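Long-range contact in RagB/SusD family nutrient uptake outer membrane protein (Bacteroides thetaiotaomicron, PDB 7KV2), which probably binds beta-glucans at the cell surface as a SusD-family outer-membrane protein, helping the gut bacterium capture them for uptake: residues Pro305-His315 against Cys343-Asp351. Sequence-based numbering, arbitrary orientation.
Sequences PYIWPNGTDNH and CWNAQAVLD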
# COMPACT_ATOMS: atom_id res chain seq x y z
N PRO A 305 -4.06 -19.79 -1.98
CA PRO A 305 -3.55 -20.99 -2.64
C PRO A 305 -4.54 -21.46 -3.71
O PRO A 305 -5.74 -21.44 -3.55
CB PRO A 305 -3.42 -22.06 -1.57
CG PRO A 305 -3.67 -21.35 -0.27
CD PRO A 305 -4.35 -20.02 -0.56
N TYR A 306 -3.98 -21.89 -4.83
CA TYR A 306 -4.75 -22.36 -6.00
C TYR A 306 -5.42 -23.70 -5.66
O TYR A 306 -4.73 -24.66 -5.21
CB TYR A 306 -3.80 -22.46 -7.19
CG TYR A 306 -4.48 -22.58 -8.54
CD1 TYR A 306 -5.38 -21.64 -8.97
CD2 TYR A 306 -4.15 -23.63 -9.40
CE1 TYR A 306 -5.96 -21.72 -10.23
CE2 TYR A 306 -4.71 -23.72 -10.65
CZ TYR A 306 -5.60 -22.75 -11.08
OH TYR A 306 -6.16 -22.82 -12.31
N ILE A 307 -6.74 -23.73 -5.85
CA ILE A 307 -7.63 -24.91 -5.63
C ILE A 307 -7.40 -25.45 -4.21
O ILE A 307 -7.39 -26.69 -3.99
CB ILE A 307 -7.48 -25.96 -6.73
CG1 ILE A 307 -7.22 -25.30 -8.09
CG2 ILE A 307 -8.70 -26.86 -6.74
CD1 ILE A 307 -7.03 -26.29 -9.22
N TRP A 308 -7.24 -24.52 -3.27
CA TRP A 308 -7.38 -24.84 -1.82
C TRP A 308 -8.78 -25.41 -1.58
O TRP A 308 -9.76 -24.93 -2.13
CB TRP A 308 -7.15 -23.58 -0.98
CG TRP A 308 -7.26 -23.82 0.48
CD1 TRP A 308 -8.34 -23.55 1.27
CD2 TRP A 308 -6.27 -24.39 1.34
NE1 TRP A 308 -8.06 -23.87 2.57
CE2 TRP A 308 -6.81 -24.41 2.65
CE3 TRP A 308 -4.95 -24.82 1.17
CZ2 TRP A 308 -6.10 -24.91 3.74
CZ3 TRP A 308 -4.24 -25.29 2.25
CH2 TRP A 308 -4.83 -25.37 3.51
N PRO A 309 -8.91 -26.46 -0.73
CA PRO A 309 -10.24 -26.88 -0.28
C PRO A 309 -10.90 -25.83 0.65
O PRO A 309 -10.65 -25.84 1.84
CB PRO A 309 -9.92 -28.22 0.39
CG PRO A 309 -8.50 -28.06 0.90
CD PRO A 309 -7.81 -27.27 -0.20
N ASN A 310 -11.73 -24.98 0.06
CA ASN A 310 -12.52 -23.90 0.70
C ASN A 310 -13.06 -24.37 2.07
O ASN A 310 -13.75 -25.43 2.15
CB ASN A 310 -13.63 -23.41 -0.22
CG ASN A 310 -13.16 -22.38 -1.21
OD1 ASN A 310 -11.97 -22.07 -1.28
ND2 ASN A 310 -14.10 -21.86 -1.98
N GLY A 311 -12.77 -23.60 3.10
CA GLY A 311 -13.26 -23.82 4.48
C GLY A 311 -12.27 -24.56 5.34
O GLY A 311 -12.38 -24.43 6.59
N THR A 312 -11.33 -25.32 4.76
CA THR A 312 -10.25 -25.99 5.52
C THR A 312 -9.41 -24.93 6.25
O THR A 312 -8.90 -23.98 5.57
CB THR A 312 -9.43 -26.93 4.62
OG1 THR A 312 -10.32 -27.91 4.07
CG2 THR A 312 -8.34 -27.66 5.36
N ASP A 313 -9.34 -25.00 7.58
CA ASP A 313 -8.66 -23.98 8.41
C ASP A 313 -9.28 -22.59 8.15
O ASP A 313 -8.60 -21.57 8.42
CB ASP A 313 -7.14 -23.99 8.15
CG ASP A 313 -6.32 -23.31 9.24
OD1 ASP A 313 -6.72 -23.41 10.40
OD2 ASP A 313 -5.32 -22.61 8.92
N ASN A 314 -10.56 -22.52 7.75
CA ASN A 314 -11.30 -21.25 7.55
C ASN A 314 -10.53 -20.37 6.56
O ASN A 314 -10.64 -19.17 6.65
CB ASN A 314 -11.53 -20.50 8.86
CG ASN A 314 -12.59 -21.18 9.71
OD1 ASN A 314 -12.47 -21.19 10.92
ND2 ASN A 314 -13.65 -21.68 9.09
N HIS A 315 -9.85 -20.99 5.62
CA HIS A 315 -9.23 -20.28 4.47
C HIS A 315 -9.93 -20.72 3.21
O HIS A 315 -10.31 -21.93 3.13
CB HIS A 315 -7.73 -20.59 4.41
CG HIS A 315 -6.89 -19.83 5.39
ND1 HIS A 315 -6.91 -20.08 6.75
CD2 HIS A 315 -6.05 -18.80 5.20
CE1 HIS A 315 -6.08 -19.25 7.36
NE2 HIS A 315 -5.50 -18.44 6.41
N CYS A 343 2.87 -15.13 7.78
CA CYS A 343 3.20 -16.35 6.98
C CYS A 343 2.23 -17.45 7.39
O CYS A 343 2.38 -18.00 8.46
CB CYS A 343 4.63 -16.81 7.25
SG CYS A 343 5.89 -15.53 7.18
N TRP A 344 1.23 -17.76 6.56
CA TRP A 344 0.25 -18.83 6.83
C TRP A 344 0.81 -20.08 6.17
O TRP A 344 1.03 -20.06 4.97
CB TRP A 344 -1.15 -18.46 6.35
CG TRP A 344 -2.10 -19.62 6.41
CD1 TRP A 344 -2.43 -20.35 7.52
CD2 TRP A 344 -2.82 -20.19 5.32
NE1 TRP A 344 -3.34 -21.32 7.19
CE2 TRP A 344 -3.61 -21.23 5.85
CE3 TRP A 344 -2.96 -19.86 3.97
CZ2 TRP A 344 -4.41 -22.04 5.04
CZ3 TRP A 344 -3.80 -20.62 3.19
CH2 TRP A 344 -4.52 -21.70 3.72
N ASN A 345 1.15 -21.08 6.98
CA ASN A 345 1.74 -22.35 6.50
C ASN A 345 0.61 -23.26 6.02
O ASN A 345 0.18 -24.22 6.75
CB ASN A 345 2.60 -22.98 7.61
CG ASN A 345 3.54 -24.04 7.08
OD1 ASN A 345 3.36 -24.54 5.97
ND2 ASN A 345 4.56 -24.35 7.86
N ALA A 346 0.13 -23.00 4.81
CA ALA A 346 -0.96 -23.75 4.17
C ALA A 346 -0.58 -25.22 4.10
O ALA A 346 -1.48 -26.06 4.33
CB ALA A 346 -1.22 -23.22 2.79
N GLN A 347 0.66 -25.54 3.70
CA GLN A 347 1.03 -26.96 3.51
C GLN A 347 1.03 -27.68 4.87
O GLN A 347 0.51 -28.80 4.91
CB GLN A 347 2.38 -27.16 2.83
CG GLN A 347 2.63 -28.61 2.42
CD GLN A 347 1.53 -29.15 1.53
OE1 GLN A 347 1.19 -28.55 0.51
NE2 GLN A 347 1.00 -30.30 1.91
N ALA A 348 1.55 -27.06 5.93
CA ALA A 348 1.58 -27.67 7.28
C ALA A 348 0.15 -28.00 7.71
O ALA A 348 -0.09 -29.07 8.35
CB ALA A 348 2.27 -26.76 8.27
N VAL A 349 -0.81 -27.14 7.37
CA VAL A 349 -2.25 -27.34 7.72
C VAL A 349 -2.74 -28.64 7.08
O VAL A 349 -3.38 -29.48 7.77
CB VAL A 349 -3.08 -26.12 7.27
CG1 VAL A 349 -4.56 -26.42 7.25
CG2 VAL A 349 -2.76 -24.90 8.13
N LEU A 350 -2.46 -28.84 5.80
CA LEU A 350 -2.90 -30.08 5.13
C LEU A 350 -2.12 -31.30 5.65
O LEU A 350 -2.73 -32.36 5.74
CB LEU A 350 -2.77 -29.90 3.61
CG LEU A 350 -3.63 -28.80 2.99
CD1 LEU A 350 -3.64 -28.91 1.48
CD2 LEU A 350 -5.07 -28.81 3.49
N ASP A 351 -0.81 -31.18 5.90
CA ASP A 351 0.04 -32.28 6.42
C ASP A 351 -0.60 -32.75 7.73
O ASP A 351 -0.75 -33.98 7.90
CB ASP A 351 1.49 -31.86 6.68
CG ASP A 351 2.30 -31.50 5.44
OD1 ASP A 351 1.86 -31.87 4.35
OD2 ASP A 351 3.35 -30.85 5.59
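Two type II beta turns, Pro-305 to Trp-308 and Pro-309 to Thr-312, fold the irregular loop 305-315 against strand 343-345 and the first turns of the helix that follows, with the CA atoms of Asp-313 and Val-349 7.3 Å apart. Trp-344 buries more surface here than any other residue. Its six-membered ring stacks face to face on the imidazole of His-315, centroids 3.5 Å apart and planes 5° from parallel, while its far edge points at the face of Trp-308 in a T-shaped pair with planes at 70°. A chi1 of 170° sets Trp-344 CG opposite its own backbone N and sends the indole across to the loop, where NE1 donates to Asp-313 OD2 at 2.9 Å. This aromatic cluster joins two peripheral elements of the SusD-family fold. Trp-308 NE1 donates to Thr-312 O at 3.1 Å, while His-315 ND1 bonds to Asp-313 O and its NE2 to Glu-376, fixing the imidazole's rotation. Replacing Trp-344 by an alanine would probably cost His-315 its stacking partner and leave Asp-313 OD2 without its indole donor. On the helix side, Leu-350 CD2 packs 3.4 Å from Trp-308 CH2, and Val-349 CG1 meets the edge of the same indole.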